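Local coordinates for protein putative oxidoreductase FAD-binding subunit (Sulfolobus tokodaii, PDB 4ZOH) that probably serves as the FAD-binding subunit of a molybdopterin-dependent dehydrogenase, carrying electrons through its bound flavin, at residues 118-123 against 141-146; 104-109 against 162-167; 204-209 against 216-221. All blocks are in the same frame, centred on the assembly; numbering follows the deposited sequence.

Interaction 1: 118-123 against 141-146; sequences DYPAAL and VNFKSF. With FAD (flavin-adenine dinucleotide), chain H.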
loop_
_atom_site.group_PDB
_atom_site.type_symbol
_atom_site.label_atom_id
_atom_site.label_comp_id
_atom_site.label_asym_id
_atom_site.label_seq_id
_atom_site.Cartn_x
_atom_site.Cartn_y
_atom_site.Cartn_z
ATOM N N ASP B 118 -23.282 -3.262 39.592
ATOM C CA ASP B 118 -24.341 -4.206 39.934
ATOM C C ASP B 118 -24.097 -4.982 41.240
ATOM O O ASP B 118 -24.965 -4.944 42.150
ATOM C CB ASP B 118 -24.682 -5.100 38.746
ATOM C CG ASP B 118 -25.240 -4.308 37.609
ATOM O OD1 ASP B 118 -26.126 -3.430 37.908
ATOM O OD2 ASP B 118 -24.788 -4.519 36.421
ATOM N N TYR B 119 -22.918 -5.589 41.386
ATOM C CA TYR B 119 -22.720 -6.535 42.493
ATOM C C TYR B 119 -23.050 -5.954 43.886
ATOM O O TYR B 119 -23.634 -6.662 44.684
ATOM C CB TYR B 119 -21.314 -7.104 42.559
ATOM C CG TYR B 119 -20.951 -8.160 41.539
ATOM C CD1 TYR B 119 -21.782 -9.265 41.291
ATOM C CD2 TYR B 119 -19.706 -8.081 40.861
ATOM C CE1 TYR B 119 -21.392 -10.252 40.378
ATOM C CE2 TYR B 119 -19.305 -9.047 39.980
ATOM C CZ TYR B 119 -20.142 -10.126 39.736
ATOM O OH TYR B 119 -19.749 -11.028 38.788
ATOM N N PRO B 120 -22.627 -4.704 44.186
ATOM C CA PRO B 120 -22.785 -4.187 45.562
ATOM C C PRO B 120 -24.229 -4.177 46.052
ATOM O O PRO B 120 -24.445 -4.362 47.212
ATOM C CB PRO B 120 -22.264 -2.726 45.458
ATOM C CG PRO B 120 -21.263 -2.781 44.339
ATOM C CD PRO B 120 -21.917 -3.719 43.343
ATOM N N ALA B 121 -25.192 -3.988 45.163
ATOM C CA ALA B 121 -26.581 -4.099 45.575
ATOM C C ALA B 121 -26.883 -5.510 46.116
ATOM O O ALA B 121 -27.498 -5.625 47.170
ATOM C CB ALA B 121 -27.535 -3.709 44.475
ATOM N N ALA B 122 -26.477 -6.543 45.372
ATOM C CA ALA B 122 -26.621 -7.929 45.813
ATOM C C ALA B 122 -25.729 -8.227 47.014
ATOM O O ALA B 122 -26.174 -8.894 47.925
ATOM C CB ALA B 122 -26.389 -8.949 44.686
ATOM N N LEU B 123 -24.494 -7.725 47.027
ATOM C CA LEU B 123 -23.571 -8.120 48.067
ATOM C C LEU B 123 -23.975 -7.470 49.423
ATOM O O LEU B 123 -23.769 -8.030 50.477
ATOM C CB LEU B 123 -22.134 -7.775 47.684
ATOM C CG LEU B 123 -21.453 -8.593 46.546
ATOM C CD1 LEU B 123 -20.105 -7.994 46.172
ATOM C CD2 LEU B 123 -21.265 -10.084 46.797
ATOM N N VAL B 141 -13.476 -9.287 56.195
ATOM C CA VAL B 141 -14.248 -8.125 56.629
ATOM C C VAL B 141 -15.647 -8.236 56.019
ATOM O O VAL B 141 -15.872 -9.022 55.099
ATOM C CB VAL B 141 -13.569 -6.781 56.283
ATOM C CG1 VAL B 141 -12.238 -6.621 57.017
ATOM C CG2 VAL B 141 -13.392 -6.644 54.778
ATOM N N ASN B 142 -16.578 -7.450 56.542
ATOM C CA ASN B 142 -17.959 -7.401 56.051
ATOM C C ASN B 142 -17.994 -6.511 54.838
ATOM O O ASN B 142 -17.321 -5.443 54.845
ATOM C CB ASN B 142 -18.885 -6.793 57.120
ATOM C CG ASN B 142 -19.141 -7.747 58.260
ATOM O OD1 ASN B 142 -19.532 -8.903 58.052
ATOM N ND2 ASN B 142 -18.886 -7.282 59.471
ATOM N N PHE B 143 -18.787 -6.918 53.828
ATOM C CA PHE B 143 -18.852 -6.110 52.594
ATOM C C PHE B 143 -19.097 -4.655 52.983
ATOM O O PHE B 143 -18.461 -3.751 52.390
ATOM C CB PHE B 143 -19.852 -6.602 51.500
ATOM C CG PHE B 143 -19.855 -5.720 50.272
ATOM C CD1 PHE B 143 -18.810 -5.802 49.330
ATOM C CD2 PHE B 143 -20.840 -4.747 50.092
ATOM C CE1 PHE B 143 -18.770 -4.938 48.238
ATOM C CE2 PHE B 143 -20.827 -3.892 49.002
ATOM C CZ PHE B 143 -19.783 -3.986 48.067
ATOM N N LYS B 144 -19.941 -4.425 54.009
ATOM C CA LYS B 144 -20.326 -3.055 54.351
ATOM C C LYS B 144 -19.161 -2.178 54.746
ATOM O O LYS B 144 -19.127 -0.988 54.397
ATOM C CB LYS B 144 -21.423 -2.959 55.429
ATOM C CG LYS B 144 -21.851 -1.502 55.613
ATOM C CD LYS B 144 -22.628 -1.281 56.895
ATOM C CE LYS B 144 -23.276 0.078 56.871
ATOM N NZ LYS B 144 -24.386 0.041 57.858
ATOM N N SER B 145 -18.215 -2.766 55.468
ATOM C CA SER B 145 -17.045 -2.039 55.934
ATOM C C SER B 145 -15.975 -1.936 54.860
ATOM O O SER B 145 -15.168 -1.003 54.894
ATOM C CB SER B 145 -16.443 -2.733 57.163
ATOM O OG SER B 145 -17.464 -3.075 58.095
ATOM N N PHE B 146 -15.953 -2.908 53.939
ATOM C CA PHE B 146 -14.967 -2.929 52.857
ATOM C C PHE B 146 -15.174 -1.730 51.913
ATOM O O PHE B 146 -14.209 -1.070 51.469
ATOM C CB PHE B 146 -15.027 -4.257 52.131
ATOM C CG PHE B 146 -14.109 -4.354 50.956
ATOM C CD1 PHE B 146 -12.743 -4.602 51.137
ATOM C CD2 PHE B 146 -14.611 -4.237 49.653
ATOM C CE1 PHE B 146 -11.878 -4.695 50.043
ATOM C CE2 PHE B 146 -13.753 -4.323 48.564
ATOM C CZ PHE B 146 -12.394 -4.572 48.758
HETATM P PA FAD H . -9.748 -4.669 36.566
HETATM O O1A FAD H . -10.146 -3.630 35.573
HETATM O O2A FAD H . -8.682 -5.638 36.280
HETATM O O5B FAD H . -9.337 -3.979 37.906
HETATM C C5B FAD H . -10.167 -2.911 38.458
HETATM C C4B FAD H . -9.483 -2.368 39.832
HETATM O O4B FAD H . -9.283 -3.442 40.837
HETATM C C3B FAD H . -8.069 -1.903 39.504
HETATM O O3B FAD H . -7.780 -0.753 40.260
HETATM C C2B FAD H . -7.153 -3.098 39.859
HETATM O O2B FAD H . -5.807 -2.733 40.189
HETATM C C1B FAD H . -7.812 -3.636 41.083
HETATM N N9A FAD H . -7.960 -5.072 41.287
HETATM C C8A FAD H . -8.376 -6.001 40.431
HETATM N N7A FAD H . -8.454 -7.192 41.070
HETATM C C5A FAD H . -8.083 -6.985 42.356
HETATM C C6A FAD H . -7.981 -7.814 43.494
HETATM N N6A FAD H . -8.314 -9.095 43.364
HETATM N N1A FAD H . -7.557 -7.295 44.662
HETATM C C2A FAD H . -7.289 -5.971 44.803
HETATM N N3A FAD H . -7.370 -5.165 43.740
HETATM C C4A FAD H . -7.770 -5.639 42.504
HETATM N N1 FAD H . -19.812 -3.064 35.764
HETATM C C2 FAD H . -21.061 -3.136 36.374
HETATM O O2 FAD H . -21.127 -3.362 37.565
HETATM N N3 FAD H . -22.205 -2.963 35.654
HETATM C C4 FAD H . -22.154 -2.691 34.327
HETATM O O4 FAD H . -23.222 -2.590 33.714
HETATM C C4X FAD H . -20.895 -2.582 33.699
HETATM N N5 FAD H . -20.839 -2.313 32.349
HETATM C C5X FAD H . -19.558 -2.182 31.735
HETATM C C6 FAD H . -19.516 -1.848 30.386
HETATM C C7 FAD H . -18.277 -1.742 29.734
HETATM C C7M FAD H . -18.311 -1.374 28.234
HETATM C C8 FAD H . -17.082 -1.938 30.457
HETATM C C8M FAD H . -15.674 -1.804 29.815
HETATM C C9 FAD H . -17.123 -2.226 31.833
HETATM C C9A FAD H . -18.362 -2.368 32.464
HETATM N N10 FAD H . -18.455 -2.661 33.842
HETATM C C10 FAD H . -19.732 -2.769 34.424
HETATM C "C1'" FAD H . -17.276 -2.855 34.679
HETATM C "C2'" FAD H . -16.814 -4.324 34.659
HETATM O "O2'" FAD H . -17.749 -5.093 35.445
HETATM C "C3'" FAD H . -15.355 -4.501 35.165
HETATM O "O3'" FAD H . -14.977 -5.821 34.769
HETATM C "C4'" FAD H . -15.212 -4.379 36.673
HETATM O "O4'" FAD H . -15.787 -3.136 37.078
HETATM C "C5'" FAD H . -13.738 -4.440 37.128
HETATM O "O5'" FAD H . -13.403 -5.852 37.183
HETATM P P FAD H . -12.138 -6.389 36.411
HETATM O O1P FAD H . -11.891 -7.792 36.859
HETATM O O2P FAD H . -12.281 -6.160 34.955
HETATM O O3P FAD H . -11.061 -5.443 37.077
#

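Interaction 2: 104-109 against 162-167; sequences GTIGGS and TEIQVP. With FAD (flavin-adenine dinucleotide), chain H.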
loop_
_atom_site.group_PDB
_atom_site.type_symbol
_atom_site.label_atom_id
_atom_site.label_comp_id
_atom_site.label_asym_id
_atom_site.label_seq_id
_atom_site.Cartn_x
_atom_site.Cartn_y
_atom_site.Cartn_z
ATOM N N GLY B 104 -14.629 -9.529 32.869
ATOM C CA GLY B 104 -14.717 -8.886 34.169
ATOM C C GLY B 104 -14.775 -9.884 35.321
ATOM O O GLY B 104 -15.388 -10.941 35.187
ATOM N N THR B 105 -14.130 -9.557 36.436
ATOM C CA THR B 105 -14.168 -10.428 37.622
ATOM C C THR B 105 -14.807 -9.759 38.854
ATOM O O THR B 105 -14.783 -8.520 38.999
ATOM C CB THR B 105 -12.763 -10.917 38.021
ATOM O OG1 THR B 105 -12.079 -9.826 38.666
ATOM C CG2 THR B 105 -11.947 -11.453 36.716
ATOM N N ILE B 106 -15.369 -10.595 39.734
ATOM C CA ILE B 106 -15.985 -10.114 41.030
ATOM C C ILE B 106 -14.935 -9.396 41.895
ATOM O O ILE B 106 -15.229 -8.319 42.391
ATOM C CB ILE B 106 -16.706 -11.236 41.855
ATOM C CG1 ILE B 106 -17.384 -10.644 43.128
ATOM C CG2 ILE B 106 -15.743 -12.373 42.150
ATOM C CD1 ILE B 106 -18.465 -11.534 43.696
ATOM N N GLY B 107 -13.716 -9.934 41.999
ATOM C CA GLY B 107 -12.617 -9.234 42.741
ATOM C C GLY B 107 -12.319 -7.840 42.197
ATOM O O GLY B 107 -12.138 -6.878 42.957
ATOM N N GLY B 108 -12.303 -7.695 40.867
ATOM C CA GLY B 108 -11.964 -6.376 40.285
ATOM C C GLY B 108 -13.153 -5.427 40.382
ATOM O O GLY B 108 -12.964 -4.248 40.483
ATOM N N SER B 109 -14.390 -5.931 40.296
ATOM C CA SER B 109 -15.568 -5.030 40.374
ATOM C C SER B 109 -15.625 -4.371 41.781
ATOM O O SER B 109 -15.785 -3.120 41.915
ATOM C CB SER B 109 -16.825 -5.848 40.072
ATOM O OG SER B 109 -17.960 -5.067 40.233
ATOM N N THR B 162 -9.019 -11.975 47.616
ATOM C CA THR B 162 -8.842 -13.290 47.063
ATOM C C THR B 162 -10.143 -14.072 46.981
ATOM O O THR B 162 -10.227 -15.082 46.195
ATOM C CB THR B 162 -7.799 -14.117 47.857
ATOM O OG1 THR B 162 -8.087 -14.048 49.267
ATOM C CG2 THR B 162 -6.413 -13.582 47.612
ATOM N N GLU B 163 -11.144 -13.625 47.764
ATOM C CA GLU B 163 -12.403 -14.404 47.935
ATOM C C GLU B 163 -13.561 -13.574 48.394
ATOM O O GLU B 163 -13.406 -12.658 49.198
ATOM C CB GLU B 163 -12.217 -15.576 48.882
ATOM C CG GLU B 163 -13.352 -16.576 48.935
ATOM C CD GLU B 163 -13.009 -17.693 49.917
ATOM O OE1 GLU B 163 -12.963 -17.424 51.130
ATOM O OE2 GLU B 163 -12.761 -18.835 49.492
ATOM N N ILE B 164 -14.716 -13.885 47.832
ATOM C CA ILE B 164 -15.966 -13.314 48.280
ATOM C C ILE B 164 -16.758 -14.476 48.844
ATOM O O ILE B 164 -16.809 -15.591 48.205
ATOM C CB ILE B 164 -16.760 -12.579 47.146
ATOM C CG1 ILE B 164 -16.061 -11.280 46.696
ATOM C CG2 ILE B 164 -18.119 -12.103 47.678
ATOM C CD1 ILE B 164 -14.715 -11.446 45.991
ATOM N N GLN B 165 -17.312 -14.233 50.052
ATOM C CA GLN B 165 -18.238 -15.204 50.765
ATOM C C GLN B 165 -19.654 -14.667 50.958
ATOM O O GLN B 165 -19.874 -13.493 51.331
ATOM C CB GLN B 165 -17.682 -15.502 52.144
ATOM C CG GLN B 165 -16.413 -16.352 52.162
ATOM C CD GLN B 165 -15.692 -16.136 53.470
ATOM O OE1 GLN B 165 -16.344 -15.882 54.491
ATOM N NE2 GLN B 165 -14.356 -16.180 53.453
ATOM N N VAL B 166 -20.616 -15.521 50.676
ATOM C CA VAL B 166 -22.034 -15.192 50.826
ATOM C C VAL B 166 -22.743 -16.432 51.417
ATOM O O VAL B 166 -22.321 -17.567 51.151
ATOM C CB VAL B 166 -22.695 -14.799 49.462
ATOM C CG1 VAL B 166 -22.172 -13.439 48.948
ATOM C CG2 VAL B 166 -22.601 -15.910 48.417
ATOM N N PRO B 167 -23.841 -16.232 52.191
ATOM C CA PRO B 167 -24.648 -17.380 52.632
ATOM C C PRO B 167 -25.278 -18.048 51.407
ATOM O O PRO B 167 -25.347 -17.438 50.323
ATOM C CB PRO B 167 -25.738 -16.725 53.506
ATOM C CG PRO B 167 -25.149 -15.407 53.927
ATOM C CD PRO B 167 -24.356 -14.952 52.723
HETATM P PA FAD H . -9.748 -4.669 36.566
HETATM O O1A FAD H . -10.146 -3.630 35.573
HETATM O O2A FAD H . -8.682 -5.638 36.280
HETATM O O5B FAD H . -9.337 -3.979 37.906
HETATM C C5B FAD H . -10.167 -2.911 38.458
HETATM C C4B FAD H . -9.483 -2.368 39.832
HETATM O O4B FAD H . -9.283 -3.442 40.837
HETATM C C3B FAD H . -8.069 -1.903 39.504
HETATM O O3B FAD H . -7.780 -0.753 40.260
HETATM C C2B FAD H . -7.153 -3.098 39.859
HETATM O O2B FAD H . -5.807 -2.733 40.189
HETATM C C1B FAD H . -7.812 -3.636 41.083
HETATM N N9A FAD H . -7.960 -5.072 41.287
HETATM C C8A FAD H . -8.376 -6.001 40.431
HETATM N N7A FAD H . -8.454 -7.192 41.070
HETATM C C5A FAD H . -8.083 -6.985 42.356
HETATM C C6A FAD H . -7.981 -7.814 43.494
HETATM N N6A FAD H . -8.314 -9.095 43.364
HETATM N N1A FAD H . -7.557 -7.295 44.662
HETATM C C2A FAD H . -7.289 -5.971 44.803
HETATM N N3A FAD H . -7.370 -5.165 43.740
HETATM C C4A FAD H . -7.770 -5.639 42.504
HETATM N N1 FAD H . -19.812 -3.064 35.764
HETATM C C2 FAD H . -21.061 -3.136 36.374
HETATM O O2 FAD H . -21.127 -3.362 37.565
HETATM N N3 FAD H . -22.205 -2.963 35.654
HETATM C C4 FAD H . -22.154 -2.691 34.327
HETATM O O4 FAD H . -23.222 -2.590 33.714
HETATM C C4X FAD H . -20.895 -2.582 33.699
HETATM N N5 FAD H . -20.839 -2.313 32.349
HETATM C C5X FAD H . -19.558 -2.182 31.735
HETATM C C6 FAD H . -19.516 -1.848 30.386
HETATM C C7 FAD H . -18.277 -1.742 29.734
HETATM C C7M FAD H . -18.311 -1.374 28.234
HETATM C C8 FAD H . -17.082 -1.938 30.457
HETATM C C8M FAD H . -15.674 -1.804 29.815
HETATM C C9 FAD H . -17.123 -2.226 31.833
HETATM C C9A FAD H . -18.362 -2.368 32.464
HETATM N N10 FAD H . -18.455 -2.661 33.842
HETATM C C10 FAD H . -19.732 -2.769 34.424
HETATM C "C1'" FAD H . -17.276 -2.855 34.679
HETATM C "C2'" FAD H . -16.814 -4.324 34.659
HETATM O "O2'" FAD H . -17.749 -5.093 35.445
HETATM C "C3'" FAD H . -15.355 -4.501 35.165
HETATM O "O3'" FAD H . -14.977 -5.821 34.769
HETATM C "C4'" FAD H . -15.212 -4.379 36.673
HETATM O "O4'" FAD H . -15.787 -3.136 37.078
HETATM C "C5'" FAD H . -13.738 -4.440 37.128
HETATM O "O5'" FAD H . -13.403 -5.852 37.183
HETATM P P FAD H . -12.138 -6.389 36.411
HETATM O O1P FAD H . -11.891 -7.792 36.859
HETATM O O2P FAD H . -12.281 -6.160 34.955
HETATM O O3P FAD H . -11.061 -5.443 37.077
#

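Interaction 3: 204-209 against 216-221; sequences DVRIGL and AVRAKG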
loop_
_atom_site.group_PDB
_atom_site.type_symbol
_atom_site.label_atom_id
_atom_site.label_comp_id
_atom_site.label_asym_id
_atom_site.label_seq_id
_atom_site.Cartn_x
_atom_site.Cartn_y
_atom_site.Cartn_z
ATOM N N ASP B 204 -37.606 -13.642 56.187
ATOM C CA ASP B 204 -36.403 -12.756 56.049
ATOM C C ASP B 204 -36.588 -11.911 54.785
ATOM O O ASP B 204 -37.253 -12.349 53.838
ATOM C CB ASP B 204 -35.165 -13.631 55.971
ATOM C CG ASP B 204 -33.826 -12.849 55.996
ATOM O OD1 ASP B 204 -33.709 -11.679 56.439
ATOM O OD2 ASP B 204 -32.836 -13.483 55.591
ATOM N N VAL B 205 -36.125 -10.671 54.812
ATOM C CA VAL B 205 -36.118 -9.860 53.595
ATOM C C VAL B 205 -34.851 -9.000 53.548
ATOM O O VAL B 205 -34.410 -8.507 54.570
ATOM C CB VAL B 205 -37.409 -9.057 53.397
ATOM C CG1 VAL B 205 -37.624 -8.096 54.569
ATOM C CG2 VAL B 205 -37.422 -8.356 52.031
ATOM N N ARG B 206 -34.218 -8.911 52.371
ATOM C CA ARG B 206 -33.028 -8.051 52.219
ATOM C C ARG B 206 -33.115 -7.278 50.928
ATOM O O ARG B 206 -33.414 -7.840 49.869
ATOM C CB ARG B 206 -31.754 -8.890 52.270
ATOM C CG ARG B 206 -31.560 -9.665 53.559
ATOM C CD ARG B 206 -31.323 -11.117 53.204
ATOM N NE ARG B 206 -30.828 -11.915 54.306
ATOM C CZ ARG B 206 -29.580 -11.953 54.764
ATOM N NH1 ARG B 206 -28.598 -11.229 54.225
ATOM N NH2 ARG B 206 -29.294 -12.744 55.792
ATOM N N ILE B 207 -32.912 -5.974 51.035
ATOM C CA ILE B 207 -33.036 -5.084 49.885
ATOM C C ILE B 207 -31.789 -4.209 49.701
ATOM O O ILE B 207 -31.409 -3.437 50.622
ATOM C CB ILE B 207 -34.302 -4.250 49.966
ATOM C CG1 ILE B 207 -35.507 -5.184 50.122
ATOM C CG2 ILE B 207 -34.419 -3.426 48.700
ATOM C CD1 ILE B 207 -36.858 -4.511 50.218
ATOM N N GLY B 208 -31.093 -4.382 48.561
ATOM C CA GLY B 208 -29.880 -3.559 48.323
ATOM C C GLY B 208 -30.084 -2.538 47.209
ATOM O O GLY B 208 -30.716 -2.827 46.192
ATOM N N LEU B 209 -29.554 -1.337 47.420
ATOM C CA LEU B 209 -29.674 -0.293 46.450
ATOM C C LEU B 209 -28.292 0.117 45.959
ATOM O O LEU B 209 -27.380 0.443 46.731
ATOM C CB LEU B 209 -30.405 0.935 47.023
ATOM C CG LEU B 209 -31.811 0.881 47.649
ATOM C CD1 LEU B 209 -32.215 2.312 48.016
ATOM C CD2 LEU B 209 -32.858 0.171 46.787
ATOM N N ALA B 216 -23.203 1.198 48.095
ATOM C CA ALA B 216 -24.488 0.462 48.155
ATOM C C ALA B 216 -25.062 0.525 49.579
ATOM O O ALA B 216 -24.298 0.474 50.516
ATOM C CB ALA B 216 -24.300 -0.997 47.756
ATOM N N VAL B 217 -26.386 0.630 49.718
ATOM C CA VAL B 217 -27.054 0.568 51.043
ATOM C C VAL B 217 -28.206 -0.425 51.114
ATOM O O VAL B 217 -28.773 -0.819 50.082
ATOM C CB VAL B 217 -27.559 1.947 51.535
ATOM C CG1 VAL B 217 -26.384 2.900 51.703
ATOM C CG2 VAL B 217 -28.576 2.539 50.580
ATOM N N ARG B 218 -28.556 -0.803 52.336
ATOM C CA ARG B 218 -29.754 -1.595 52.596
ATOM C C ARG B 218 -31.000 -0.710 52.571
ATOM O O ARG B 218 -30.954 0.359 53.091
ATOM C CB ARG B 218 -29.597 -2.284 53.944
ATOM C CG ARG B 218 -28.615 -3.446 53.900
ATOM C CD ARG B 218 -29.145 -4.571 53.022
ATOM N NE ARG B 218 -30.060 -5.396 53.784
ATOM C CZ ARG B 218 -29.664 -6.358 54.608
ATOM N NH1 ARG B 218 -28.374 -6.654 54.772
ATOM N NH2 ARG B 218 -30.563 -7.029 55.271
ATOM N N ALA B 219 -32.117 -1.121 51.976
ATOM C CA ALA B 219 -33.282 -0.253 52.036
ATOM C C ALA B 219 -34.042 -0.576 53.358
ATOM O O ALA B 219 -35.116 -1.225 53.349
ATOM C CB ALA B 219 -34.154 -0.425 50.798
ATOM N N LYS B 220 -33.424 -0.133 54.466
ATOM C CA LYS B 220 -33.828 -0.398 55.862
ATOM C C LYS B 220 -35.334 -0.224 56.136
ATOM O O LYS B 220 -35.978 -1.051 56.797
ATOM C CB LYS B 220 -32.981 0.471 56.825
ATOM C CG LYS B 220 -31.514 0.062 57.020
ATOM C CD LYS B 220 -31.307 -1.121 57.978
ATOM C CE LYS B 220 -31.589 -2.522 57.358
ATOM N NZ LYS B 220 -30.394 -3.402 57.120
ATOM N N GLY B 221 -35.890 0.845 55.582
ATOM C CA GLY B 221 -37.294 1.181 55.759
ATOM C C GLY B 221 -38.199 0.254 54.985
ATOM O O GLY B 221 -39.328 -0.072 55.431
#

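Interaction 1: 118-123 against 141-146
Two donors grip Asp-118 OD2: FAD N3, 3.1 Å from Asp-118 OD2 with an N-H...O angle of 140°, and the ammonium of Lys-178, which forms a salt bridge. The backbone of the same residue works in the other sense, Asp-118 N donating to FAD O2 at 3.0 Å along a straighter path (161°). One residue thus reads an adjacent donor and acceptor of the isoalloxazine, while the hydroxyl of Tyr-176, bonded to Asp-118 OD1, probably helps hold the carboxylate in its orientation. Past this polar end, helix 119-125 turns apolar. In the FAD-binding domain of the molybdopterin dehydrogenase family, this helix lies against the connection between edge strand 137-142 and the short helix 143-146, and Phe-143, first residue of that short helix, makes the contact. With CG anti to its own backbone N (chi1 -180°), Phe-143 extends its ring to the flank carrying Pro-120 and Leu-123, one turn apart. Leu-123 CB lies over the ring centre, 4.0 Å from the Phe-143 centroid, a CH-pi contact. The leucine crosses the phenylalanine at about a right angle, and Leu-123 CD1 reaches Phe-143 CE1 at 3.9 Å. Pro-120 CB approaches the far end of the ring obliquely, 3.8 Å from Phe-143 CZ. Ile-110 of helix 106-112 packs on both Leu-123 and Phe-143, and Ile-164 and Val-166 of strand 160-167 also touch Leu-123.

Interaction 2: 104-109 against 162-167
The first turn of helix 106-112 rests on strand 160-167 where Ile-106 packs on Ile-164; the nearest CA atoms are those of Gly-107 and Thr-162, 7.0 Å apart, and no hydrogen bond crosses. Ala-73 bridges the two backbones, bonded to Gly-107 and to Thr-162. Thr-Ile-Gly-Gly at the start of this helix is one of the double-glycine segments with which the family's FAD-binding domain holds the cofactor, set against the antiparallel sheet, in which Thr-162 and Glu-163 form a classic beta bulge facing Lys-131. Ile-106 and Ile-164 reach toward each other tip to tip. In Ile-106, CG1 anti to the backbone N (chi1 -177°) and the chain extended beyond it carry CD1 out to the strand, 3.9 Å from Ile-164 CG1. Ile-164 CD1 turns toward the helix start, 4.4 Å from Gly-107 N. Behind the strand, Gln-165 NE2 donates to Glu-163 OE1 at 3.0 Å, on the anti side and 25° out of the carboxylate plane; Lys-131 salt-bridges the same oxygen. On the cofactor side Thr-105 OG1 caps the helix, accepting from Gly-108 N at 3.1 Å. That hydroxyl also donates to FAD O1P, 2.7 Å from Thr-105 OG1, and Thr-105 N donates to FAD O1P at 2.9 Å. The phosphate therefore sits at a helix start, whose dipole would probably favour its charge. Just before the cap, Gly-104 CA comes within 3.1 Å of FAD O3'.

Interaction 3: 204-209 against 216-221
Strands 201-210 and 217-218 pair as an antiparallel hairpin, Gly-208 opposite Arg-218 in a non-hydrogen-bonded pair with CA atoms 4.7 Å apart and Leu-209 opposite Val-217 in a hydrogen-bonded one, where Leu-209 N donates to Val-217 O at 2.8 Å and Val-217 N returns a longer bond to Leu-209 O at 3.2 Å. Ala-219 turns its methyl to the strand, with Ala-219 CB 3.7 Å from Ile-207 CG2 and also touching Leu-209 CG. It is held there by Ala-219 N, bonded to Ile-207 O at 2.8 Å and tilted 35° from the carbonyl plane, and centres an inverse gamma turn that swings the chain into helix 220-226. The other face carries two arginines. Arg-218 bends at chi2 and chi3 (-66° and -83°), which folds its guanidinium back along the strand until Arg-218 NH2 lies 3.3 Å from Arg-206 CG, with Arg-206 CB over the guanidinium face. Arg-206 is steadied by Asp-204: Arg-206 NE points in its guanidinium plane to Asp-204 OD2 at 2.9 Å. Arg-218 NE forms a salt bridge with Glu-223. Though Arg-206 NH1 and Arg-218 NH1 are only 4.6 Å apart, Asp-127 pairs with each through a different oxygen, so the like charges are probably balanced, and the two arginines, bonded also to Ala-125 O and Ile-124 O respectively, tie the hairpin to the C-terminal end of helix 119-125.

Interactions 1 and 2 belong to the buried heart of the FAD-binding domain, and interaction 1 is nested along the chain inside the loop that interaction 2 closes. Their consecutive helices, 106-112 and 119-125, both lean on strand 160-167, where Leu-123 CD2 meets Ile-164 CG2 at 3.8 Å. Each is apolar between its own segments and polar toward FAD: interaction 1 holds the flavin end, interaction 2 the phosphate. Interaction 3, partly buried in the C-terminal domain, relies instead on backbone pairing and charged groups. It meets interaction 1 directly, with Ala-216 CB 3.4 Å from Pro-120 O, whereas interaction 2 comes no nearer than about 5 Å between closest atoms.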